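Transcriptional activator PlcR protein (Bacillus thuringiensis, PDB 3U3W) activates transcription of virulence genes in response to the quorum-sensing signal peptide PapR, binding DNA through a helix-turn-helix domain. Local coordinates at residues Glu4-Glu9 with Ile61-Val66; Val15-Thr20 with Leu56-Ile61; Lys22-Asn27 with Gln50-Lys55. All coordinates share one frame; numbering follows the deposited sequence.

Interaction 1 (Glu4-Glu9 with Ile61-Val66); sequences EKLGSE and IHFYEV
Glu9 and His62 meet through a single His-carboxylate hydrogen bond, and its geometry is uneven at the two ends. His62 NE2 donates to Glu9 OE2 at 2.7 Å with an N-H...O angle of 160°, and the oxygen lies in the plane of the imidazole at its edge. On the carboxylate the same bond arrives on the anti side and out of the carboxylate plane; the two flat groups are turned 66° apart. With CG anti to the backbone N (chi1 -173°), Glu9 places that CG 4.1 Å from Val66 CG2, the two side chains crossing at about a right angle, and a bend at chi2 then turns the carboxylate to His62.

One turn earlier, Leu6 crosses Phe63 at a similar angle: its CD1 branch lies 3.5 Å from Phe63 CD1 and approaches the ring obliquely, also touching CB. At the end of the short helix, Val66 O comes within 3.5 Å of Lys5 CB, whose amine turns elsewhere.

The contact sets the first turns of helix 4-16 against helix 61-65. Phe63 continues onto Leu49 and Ala53 of helix 46-56, Val66 onto Ile72 of helix 72-87, and His62 meets His189 of the second subunit edge-to-face.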
loop_
_atom_site.group_PDB
_atom_site.type_symbol
_atom_site.label_atom_id
_atom_site.label_comp_id
_atom_site.label_asym_id
_atom_site.label_seq_id
_atom_site.Cartn_x
_atom_site.Cartn_y
_atom_site.Cartn_z
ATOM N N GLU A 4 15.224 -1.893 -26.118
ATOM C CA GLU A 4 14.023 -2.267 -26.853
ATOM C C GLU A 4 12.948 -2.895 -25.960
ATOM O O GLU A 4 11.816 -3.117 -26.402
ATOM C CB GLU A 4 14.354 -3.199 -28.023
ATOM C CG GLU A 4 13.362 -3.075 -29.179
ATOM C CD GLU A 4 13.044 -4.402 -29.837
ATOM O OE1 GLU A 4 13.672 -5.417 -29.466
ATOM O OE2 GLU A 4 12.159 -4.428 -30.721
ATOM N N LYS A 5 13.302 -3.175 -24.708
ATOM C CA LYS A 5 12.347 -3.768 -23.765
ATOM C C LYS A 5 11.212 -2.802 -23.420
ATOM O O LYS A 5 10.040 -3.197 -23.421
ATOM C CB LYS A 5 13.038 -4.236 -22.477
ATOM C CG LYS A 5 14.149 -5.259 -22.655
ATOM C CD LYS A 5 14.592 -5.801 -21.297
ATOM C CE LYS A 5 15.744 -6.785 -21.432
ATOM N NZ LYS A 5 16.947 -6.150 -22.033
ATOM N N LEU A 6 11.559 -1.546 -23.115
ATOM C CA LEU A 6 10.548 -0.505 -22.898
ATOM C C LEU A 6 9.607 -0.409 -24.092
ATOM O O LEU A 6 8.388 -0.437 -23.935
ATOM C CB LEU A 6 11.193 0.864 -22.649
ATOM C CG LEU A 6 10.230 2.053 -22.510
ATOM C CD1 LEU A 6 9.189 1.792 -21.442
ATOM C CD2 LEU A 6 10.974 3.347 -22.207
ATOM N N GLY A 7 10.196 -0.310 -25.285
ATOM C CA GLY A 7 9.446 -0.191 -26.522
ATOM C C GLY A 7 8.321 -1.193 -26.702
ATOM O O GLY A 7 7.178 -0.805 -26.953
ATOM N N SER A 8 8.630 -2.483 -26.581
ATOM C CA SER A 8 7.620 -3.509 -26.825
ATOM C C SER A 8 6.628 -3.666 -25.674
ATOM O O SER A 8 5.537 -4.189 -25.856
ATOM C CB SER A 8 8.265 -4.849 -27.178
ATOM O OG SER A 8 9.345 -5.130 -26.312
ATOM N N GLU A 9 7.015 -3.220 -24.490
ATOM C CA GLU A 9 6.083 -3.131 -23.378
ATOM C C GLU A 9 5.019 -2.065 -23.671
ATOM O O GLU A 9 3.825 -2.255 -23.416
ATOM C CB GLU A 9 6.832 -2.819 -22.081
ATOM C CG GLU A 9 5.966 -2.881 -20.830
ATOM C CD GLU A 9 5.446 -4.283 -20.540
ATOM O OE1 GLU A 9 5.898 -5.243 -21.206
ATOM O OE2 GLU A 9 4.585 -4.423 -19.644
ATOM N N ILE A 61 6.159 3.890 -12.801
ATOM C CA ILE A 61 7.318 3.126 -12.325
ATOM C C ILE A 61 7.464 1.836 -13.134
ATOM O O ILE A 61 8.551 1.269 -13.245
ATOM C CB ILE A 61 7.242 2.832 -10.782
ATOM C CG1 ILE A 61 8.506 2.119 -10.280
ATOM C CG2 ILE A 61 5.993 2.023 -10.423
ATOM C CD1 ILE A 61 9.782 2.919 -10.416
ATOM N N HIS A 62 6.357 1.394 -13.725
ATOM C CA HIS A 62 6.373 0.194 -14.542
ATOM C C HIS A 62 7.333 0.315 -15.716
ATOM O O HIS A 62 8.053 -0.622 -16.039
ATOM C CB HIS A 62 4.979 -0.140 -15.057
ATOM C CG HIS A 62 4.937 -1.375 -15.898
ATOM N ND1 HIS A 62 5.396 -2.595 -15.449
ATOM C CD2 HIS A 62 4.511 -1.579 -17.166
ATOM C CE1 HIS A 62 5.243 -3.499 -16.397
ATOM N NE2 HIS A 62 4.704 -2.911 -17.450
ATOM N N PHE A 63 7.341 1.464 -16.369
ATOM C CA PHE A 63 8.202 1.615 -17.527
ATOM C C PHE A 63 9.662 1.703 -17.115
ATOM O O PHE A 63 10.560 1.288 -17.852
ATOM C CB PHE A 63 7.762 2.805 -18.366
ATOM C CG PHE A 63 6.371 2.666 -18.884
ATOM C CD1 PHE A 63 6.063 1.670 -19.790
ATOM C CD2 PHE A 63 5.364 3.501 -18.445
ATOM C CE1 PHE A 63 4.779 1.525 -20.260
ATOM C CE2 PHE A 63 4.078 3.357 -18.911
ATOM C CZ PHE A 63 3.786 2.373 -19.816
ATOM N N TYR A 64 9.905 2.211 -15.919
ATOM C CA TYR A 64 11.259 2.193 -15.405
ATOM C C TYR A 64 11.689 0.780 -15.007
ATOM O O TYR A 64 12.810 0.369 -15.304
ATOM C CB TYR A 64 11.414 3.185 -14.261
ATOM C CG TYR A 64 11.497 4.608 -14.754
ATOM C CD1 TYR A 64 12.727 5.195 -15.034
ATOM C CD2 TYR A 64 10.346 5.357 -14.968
ATOM C CE1 TYR A 64 12.811 6.497 -15.500
ATOM C CE2 TYR A 64 10.423 6.660 -15.430
ATOM C CZ TYR A 64 11.656 7.221 -15.694
ATOM O OH TYR A 64 11.731 8.510 -16.152
ATOM N N GLU A 65 10.799 0.030 -14.362
ATOM C CA GLU A 65 11.112 -1.336 -13.961
ATOM C C GLU A 65 11.606 -2.180 -15.133
ATOM O O GLU A 65 12.655 -2.825 -15.048
ATOM C CB GLU A 65 9.900 -2.006 -13.312
ATOM C CG GLU A 65 9.616 -1.518 -11.908
ATOM C CD GLU A 65 8.303 -2.047 -11.358
ATOM O OE1 GLU A 65 7.423 -2.425 -12.167
ATOM O OE2 GLU A 65 8.149 -2.088 -10.115
ATOM N N VAL A 66 10.855 -2.171 -16.228
ATOM C CA VAL A 66 11.196 -3.002 -17.373
ATOM C C VAL A 66 12.307 -2.403 -18.227
ATOM O O VAL A 66 12.707 -2.981 -19.233
ATOM C CB VAL A 66 9.973 -3.265 -18.240
ATOM C CG1 VAL A 66 8.908 -3.962 -17.410
ATOM C CG2 VAL A 66 9.447 -1.959 -18.804
#

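Interaction 2 (Val15-Thr20 with Leu56-Ile61). With nucleotides of chain E.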
loop_
_atom_site.group_PDB
_atom_site.type_symbol
_atom_site.label_atom_id
_atom_site.label_comp_id
_atom_site.label_asym_id
_atom_site.label_seq_id
_atom_site.Cartn_x
_atom_site.Cartn_y
_atom_site.Cartn_z
ATOM N N VAL A 15 -1.602 -2.302 -27.856
ATOM C CA VAL A 15 -2.401 -3.254 -28.621
ATOM C C VAL A 15 -3.470 -3.845 -27.707
ATOM O O VAL A 15 -4.633 -3.982 -28.086
ATOM C CB VAL A 15 -1.534 -4.397 -29.214
ATOM C CG1 VAL A 15 -2.409 -5.422 -29.922
ATOM C CG2 VAL A 15 -0.490 -3.842 -30.167
ATOM N N LEU A 16 -3.056 -4.180 -26.490
ATOM C CA LEU A 16 -3.952 -4.723 -25.477
ATOM C C LEU A 16 -5.103 -3.765 -25.167
ATOM O O LEU A 16 -6.163 -4.183 -24.702
ATOM C CB LEU A 16 -3.157 -5.003 -24.206
ATOM C CG LEU A 16 -3.695 -6.025 -23.212
ATOM C CD1 LEU A 16 -3.679 -7.424 -23.814
ATOM C CD2 LEU A 16 -2.849 -5.980 -21.955
ATOM N N ARG A 17 -4.882 -2.477 -25.418
ATOM C CA ARG A 17 -5.896 -1.463 -25.156
ATOM C C ARG A 17 -6.665 -1.101 -26.415
ATOM O O ARG A 17 -7.585 -0.285 -26.370
ATOM C CB ARG A 17 -5.263 -0.202 -24.566
ATOM C CG ARG A 17 -4.647 -0.392 -23.194
ATOM C CD ARG A 17 -5.677 -0.332 -22.064
ATOM N NE ARG A 17 -5.013 -0.309 -20.762
ATOM C CZ ARG A 17 -4.714 -1.396 -20.054
ATOM N NH1 ARG A 17 -5.038 -2.602 -20.513
ATOM N NH2 ARG A 17 -4.098 -1.276 -18.883
ATOM N N GLY A 18 -6.274 -1.695 -27.540
ATOM C CA GLY A 18 -6.978 -1.499 -28.799
ATOM C C GLY A 18 -6.687 -0.208 -29.553
ATOM O O GLY A 18 -7.228 0.013 -30.637
ATOM N N LEU A 19 -5.835 0.638 -28.982
ATOM C CA LEU A 19 -5.404 1.882 -29.613
ATOM C C LEU A 19 -4.345 1.671 -30.695
ATOM O O LEU A 19 -3.534 0.748 -30.617
ATOM C CB LEU A 19 -4.816 2.812 -28.558
ATOM C CG LEU A 19 -5.784 3.536 -27.631
ATOM C CD1 LEU A 19 -6.925 2.622 -27.225
ATOM C CD2 LEU A 19 -5.036 4.068 -26.417
ATOM N N THR A 20 -4.346 2.544 -31.696
ATOM C CA THR A 20 -3.272 2.564 -32.681
ATOM C C THR A 20 -2.283 3.655 -32.292
ATOM O O THR A 20 -2.553 4.446 -31.385
ATOM C CB THR A 20 -3.793 2.874 -34.091
ATOM O OG1 THR A 20 -4.374 4.184 -34.102
ATOM C CG2 THR A 20 -4.833 1.852 -34.515
ATOM N N LEU A 56 -2.586 5.001 -21.156
ATOM C CA LEU A 56 -2.594 3.543 -21.089
ATOM C C LEU A 56 -2.956 3.044 -19.688
ATOM O O LEU A 56 -3.122 1.844 -19.473
ATOM C CB LEU A 56 -1.242 2.971 -21.510
ATOM C CG LEU A 56 -0.712 3.255 -22.917
ATOM C CD1 LEU A 56 0.718 2.755 -23.052
ATOM C CD2 LEU A 56 -1.589 2.624 -23.965
ATOM N N GLN A 57 -3.088 3.971 -18.743
ATOM C CA GLN A 57 -3.417 3.630 -17.358
ATOM C C GLN A 57 -2.378 2.690 -16.765
ATOM O O GLN A 57 -2.696 1.607 -16.297
ATOM C CB GLN A 57 -4.823 3.027 -17.249
ATOM C CG GLN A 57 -5.944 3.984 -17.697
ATOM C CD GLN A 57 -7.346 3.369 -17.606
ATOM O OE1 GLN A 57 -7.866 2.830 -18.587
ATOM N NE2 GLN A 57 -7.960 3.457 -16.426
ATOM N N ILE A 58 -1.125 3.116 -16.799
ATOM C CA ILE A 58 -0.035 2.319 -16.260
ATOM C C ILE A 58 0.779 3.174 -15.299
ATOM O O ILE A 58 1.221 4.263 -15.671
ATOM C CB ILE A 58 0.883 1.814 -17.386
ATOM C CG1 ILE A 58 0.092 0.962 -18.390
ATOM C CG2 ILE A 58 2.099 1.088 -16.801
ATOM C CD1 ILE A 58 -0.253 -0.457 -17.917
ATOM N N PRO A 59 0.957 2.700 -14.052
ATOM C CA PRO A 59 1.851 3.381 -13.109
ATOM C C PRO A 59 3.196 3.595 -13.781
ATOM O O PRO A 59 3.756 2.679 -14.392
ATOM C CB PRO A 59 1.986 2.379 -11.958
ATOM C CG PRO A 59 0.746 1.574 -12.023
ATOM C CD PRO A 59 0.378 1.475 -13.480
ATOM N N ILE A 60 3.704 4.811 -13.685
ATOM C CA ILE A 60 4.889 5.186 -14.440
ATOM C C ILE A 60 6.115 4.358 -14.047
ATOM O O ILE A 60 6.999 4.132 -14.869
ATOM C CB ILE A 60 5.165 6.699 -14.326
ATOM C CG1 ILE A 60 3.949 7.495 -14.831
ATOM C CG2 ILE A 60 6.388 7.082 -15.123
ATOM C CD1 ILE A 60 2.684 7.413 -13.943
ATOM N N ILE A 61 6.159 3.890 -12.801
ATOM C CA ILE A 61 7.318 3.126 -12.325
ATOM C C ILE A 61 7.464 1.836 -13.134
ATOM O O ILE A 61 8.551 1.269 -13.245
ATOM C CB ILE A 61 7.242 2.832 -10.782
ATOM C CG1 ILE A 61 8.506 2.119 -10.280
ATOM C CG2 ILE A 61 5.993 2.023 -10.423
ATOM C CD1 ILE A 61 9.782 2.919 -10.416
ATOM P P DT E 2 -0.815 0.673 -35.974
ATOM O OP1 DT E 2 -1.199 -0.433 -35.066
ATOM O OP2 DT E 2 -0.859 2.084 -35.508
ATOM O "O5'" DT E 2 0.656 0.367 -36.500
ATOM C "C5'" DT E 2 1.123 1.068 -37.616
ATOM C "C4'" DT E 2 2.408 0.457 -38.106
ATOM O "O4'" DT E 2 2.609 0.985 -39.433
ATOM C "C3'" DT E 2 3.649 0.892 -37.336
ATOM O "O3'" DT E 2 4.702 0.015 -37.677
ATOM C "C2'" DT E 2 3.881 2.289 -37.902
ATOM C "C1'" DT E 2 3.525 2.062 -39.372
ATOM N N1 DT E 2 2.930 3.250 -40.034
ATOM C C2 DT E 2 3.458 3.622 -41.248
ATOM O O2 DT E 2 4.368 3.014 -41.778
ATOM N N3 DT E 2 2.880 4.729 -41.815
ATOM C C4 DT E 2 1.848 5.481 -41.291
ATOM O O4 DT E 2 1.401 6.460 -41.878
ATOM C C5 DT E 2 1.340 5.041 -40.015
ATOM C C7 DT E 2 0.218 5.793 -39.362
ATOM C C6 DT E 2 1.895 3.956 -39.449
ATOM P P DC E 1 -4.229 4.859 -38.614
ATOM O OP1 DC E 1 -3.863 4.597 -37.205
ATOM O OP2 DC E 1 -3.426 5.820 -39.406
ATOM O "O5'" DC E 1 -4.324 3.486 -39.443
ATOM C "C5'" DC E 1 -4.692 2.240 -38.837
ATOM C "C4'" DC E 1 -3.502 1.295 -38.784
ATOM O "O4'" DC E 1 -2.869 1.224 -40.094
ATOM C "C3'" DC E 1 -2.396 1.718 -37.819
ATOM O "O3'" DC E 1 -1.716 0.561 -37.303
ATOM C "C2'" DC E 1 -1.508 2.576 -38.722
ATOM C "C1'" DC E 1 -1.575 1.807 -40.045
ATOM N N1 DC E 1 -1.315 2.674 -41.261
ATOM C C2 DC E 1 -0.211 2.413 -42.102
ATOM O O2 DC E 1 0.547 1.463 -41.856
ATOM N N3 DC E 1 0.005 3.207 -43.183
ATOM C C4 DC E 1 -0.819 4.229 -43.432
ATOM N N4 DC E 1 -0.564 4.984 -44.507
ATOM C C5 DC E 1 -1.940 4.517 -42.589
ATOM C C6 DC E 1 -2.149 3.725 -41.529
#
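Arg17 NE donates to the backbone carbonyl of Leu56, with 3.1 Å between NE and Leu56 O and an N-H...O angle of 146°. A weak second bond runs from Arg17 NH2 to the same Leu56 O at 3.3 Å, so one oxygen faces the NE-NH2 edge of the guanidinium. The fit is imperfect: NE stands above the carbonyl plane, 37° out of it, rather than on a lone pair. A bend at chi2 (-82°) turns the arginine chain toward this oxygen.

At the far end of 15-20, Thr20 OG1 donates to OP1 of DC1 of chain E at 3.2 Å, while Thr20 CB lies 3.4 Å from OP2 of DT2 in the same strand. The threonine is also the N-cap of helix 21-25, placing a helix start against the DNA backbone, as in other helix-turn-helix domains of the XRE type. Both segments contain the C-terminal end of a helix: Gly18 closes helix 4-16 and Gln57 closes helix 46-56, each with positive phi in a Schellman motif. Leu56, whose O is the acceptor, is the residue just before the second of these turns.

Apolar contacts flank the polar pair. Ile58 CD1 sits 4.0 Å from Arg17 NH2, oblique to the guanidinium, and Arg17 CG approaches Leu56 CD2. Leu19 CD2 makes a looser contact with the same Leu56 CD2 at 4.5 Å. Beyond them, Leu188 of the second subunit packs on both Arg17 and Gln57.

Interaction 3 (Lys22-Asn27 with Gln50-Lys55); sequences KQLSEN and QGIAAK
Lys55 reaches from helix 46-56 to the C-terminal end of helix 21-25, the first helix of the helix-turn-helix motif, whose next helix is 31-38. Its CB points toward segment 22-27, and CG lies anti to the backbone N (chi1 -163°), which carries the chain toward helix 21-25. CD runs beside Leu24, 4.2 Å from Leu24 CD1, and also passes near the carbonyl oxygens of Gln23 and Leu24. The chain then bends at chi3 (-61°). CE lies 3.8 Å from Leu24 O, and the bend brings NZ in among the carbonyls where the helix ends.

NZ donates to Glu26 O at 2.8 Å, in the carbonyl plane and on a lone pair. Its bond to Leu24 O is longer, 3.2 Å, and comes from above that carbonyl, 58° out of its plane. A third, weak bond goes to Gln23 O. Three backbone oxygens thus face one ammonium group, one of them only weakly bonded. Glu26 lies past the helix, but at the last-turn carbonyls of Gln23 and Leu24 the positive charge would be expected to interact favourably with the helix dipole. The Glu26 carboxylate has the opposite charge, but Glu26 OE2 stays 4.7 Å from Lys55 NZ, too far for contact.

Deeper between the helices, Leu24 CD1 meets Ile52 CG1 at 4.4 Å, in the pair whose CA atoms come nearest across the two segments, and Ile52 continues onto Ile37 of helix 31-38. On the helix 21-25 side, Lys22 packs on a DNA phosphate, while Ser25 OG donates to Lys22 O at 2.9 Å.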
loop_
_atom_site.group_PDB
_atom_site.type_symbol
_atom_site.label_atom_id
_atom_site.label_comp_id
_atom_site.label_asym_id
_atom_site.label_seq_id
_atom_site.Cartn_x
_atom_site.Cartn_y
_atom_site.Cartn_z
ATOM N N LYS A 22 -1.469 6.365 -33.819
ATOM C CA LYS A 22 -2.080 7.674 -34.001
ATOM C C LYS A 22 -2.924 8.040 -32.781
ATOM O O LYS A 22 -2.806 9.148 -32.241
ATOM C CB LYS A 22 -2.929 7.713 -35.280
ATOM C CG LYS A 22 -3.561 9.078 -35.567
ATOM C CD LYS A 22 -2.501 10.159 -35.781
ATOM C CE LYS A 22 -3.063 11.570 -35.586
ATOM N NZ LYS A 22 -3.163 11.985 -34.149
ATOM N N GLN A 23 -3.760 7.098 -32.345
ATOM C CA GLN A 23 -4.655 7.327 -31.215
ATOM C C GLN A 23 -3.875 7.634 -29.954
ATOM O O GLN A 23 -4.215 8.548 -29.197
ATOM C CB GLN A 23 -5.538 6.109 -30.977
ATOM C CG GLN A 23 -6.591 5.903 -32.045
ATOM C CD GLN A 23 -7.520 4.753 -31.720
ATOM O OE1 GLN A 23 -7.284 3.615 -32.133
ATOM N NE2 GLN A 23 -8.585 5.042 -30.972
ATOM N N LEU A 24 -2.822 6.853 -29.737
ATOM C CA LEU A 24 -1.997 6.978 -28.551
ATOM C C LEU A 24 -1.265 8.309 -28.548
ATOM O O LEU A 24 -1.145 8.961 -27.508
ATOM C CB LEU A 24 -1.005 5.812 -28.491
ATOM C CG LEU A 24 -0.013 5.761 -27.329
ATOM C CD1 LEU A 24 -0.727 5.918 -25.994
ATOM C CD2 LEU A 24 0.775 4.464 -27.380
ATOM N N SER A 25 -0.787 8.714 -29.722
ATOM C CA SER A 25 0.031 9.921 -29.853
ATOM C C SER A 25 -0.725 11.241 -29.638
ATOM O O SER A 25 -0.102 12.284 -29.434
ATOM C CB SER A 25 0.773 9.938 -31.205
ATOM O OG SER A 25 -0.101 10.129 -32.308
ATOM N N GLU A 26 -2.057 11.187 -29.668
ATOM C CA GLU A 26 -2.894 12.392 -29.618
ATOM C C GLU A 26 -2.634 13.310 -28.422
ATOM O O GLU A 26 -2.684 12.885 -27.264
ATOM C CB GLU A 26 -4.377 12.021 -29.694
ATOM C CG GLU A 26 -4.850 11.683 -31.101
ATOM C CD GLU A 26 -6.089 10.795 -31.116
ATOM O OE1 GLU A 26 -6.438 10.267 -32.201
ATOM O OE2 GLU A 26 -6.711 10.624 -30.042
ATOM N N ASN A 27 -2.363 14.576 -28.719
ATOM C CA ASN A 27 -2.145 15.591 -27.694
ATOM C C ASN A 27 -0.863 15.371 -26.911
ATOM O O ASN A 27 -0.540 16.133 -25.991
ATOM C CB ASN A 27 -3.344 15.676 -26.743
ATOM C CG ASN A 27 -4.592 16.193 -27.432
ATOM O OD1 ASN A 27 -4.718 17.395 -27.692
ATOM N ND2 ASN A 27 -5.519 15.287 -27.744
ATOM N N GLN A 50 4.955 10.376 -19.416
ATOM C CA GLN A 50 3.879 10.716 -18.509
ATOM C C GLN A 50 2.527 10.626 -19.231
ATOM O O GLN A 50 1.588 9.996 -18.749
ATOM C CB GLN A 50 4.149 12.120 -17.962
ATOM C CG GLN A 50 2.940 13.010 -17.825
ATOM C CD GLN A 50 1.987 12.480 -16.799
ATOM O OE1 GLN A 50 2.400 11.825 -15.839
ATOM N NE2 GLN A 50 0.698 12.734 -16.999
ATOM N N GLY A 51 2.460 11.231 -20.409
ATOM C CA GLY A 51 1.294 11.135 -21.267
ATOM C C GLY A 51 0.937 9.715 -21.664
ATOM O O GLY A 51 -0.207 9.290 -21.491
ATOM N N ILE A 52 1.902 8.975 -22.206
ATOM C CA ILE A 52 1.645 7.589 -22.608
ATOM C C ILE A 52 1.180 6.729 -21.426
ATOM O O ILE A 52 0.249 5.936 -21.558
ATOM C CB ILE A 52 2.882 6.951 -23.261
ATOM C CG1 ILE A 52 3.096 7.515 -24.660
ATOM C CG2 ILE A 52 2.762 5.432 -23.318
ATOM C CD1 ILE A 52 4.510 7.314 -25.153
ATOM N N ALA A 53 1.819 6.898 -20.271
ATOM C CA ALA A 53 1.449 6.138 -19.081
ATOM C C ALA A 53 0.029 6.453 -18.630
ATOM O O ALA A 53 -0.724 5.565 -18.241
ATOM C CB ALA A 53 2.442 6.385 -17.948
ATOM N N ALA A 54 -0.335 7.724 -18.687
ATOM C CA ALA A 54 -1.677 8.136 -18.316
ATOM C C ALA A 54 -2.746 7.531 -19.235
ATOM O O ALA A 54 -3.696 6.889 -18.770
ATOM C CB ALA A 54 -1.771 9.656 -18.299
ATOM N N LYS A 55 -2.586 7.730 -20.540
ATOM C CA LYS A 55 -3.556 7.216 -21.500
ATOM C C LYS A 55 -3.692 5.690 -21.432
ATOM O O LYS A 55 -4.782 5.148 -21.618
ATOM C CB LYS A 55 -3.223 7.675 -22.928
ATOM C CG LYS A 55 -4.408 7.533 -23.895
ATOM C CD LYS A 55 -4.178 8.241 -25.225
ATOM C CE LYS A 55 -3.965 9.738 -25.049
ATOM N NZ LYS A 55 -3.804 10.426 -26.367
#

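How the interactions relate
From the N terminus, helix 4-16 supplies the first partner of interaction 1, the turn that follows it that of interaction 2, and helix 21-25 with the residues just after it that of interaction 3. The return partners come in reverse order, 50-55, 56-61 and 61-66, so interaction 3 nests inside the loop closed by interaction 2, and both inside the loop closed by interaction 1. Interactions 1 and 2 share Ile61. The contacts also touch directly: Phe63 CE2 lies 3.7 Å from Ile58 CG2, and Leu56 CD2 lies 4.0 Å from Leu24 CD1. Together they join helices 4-16 and 21-25 to helices 46-56 and 61-65.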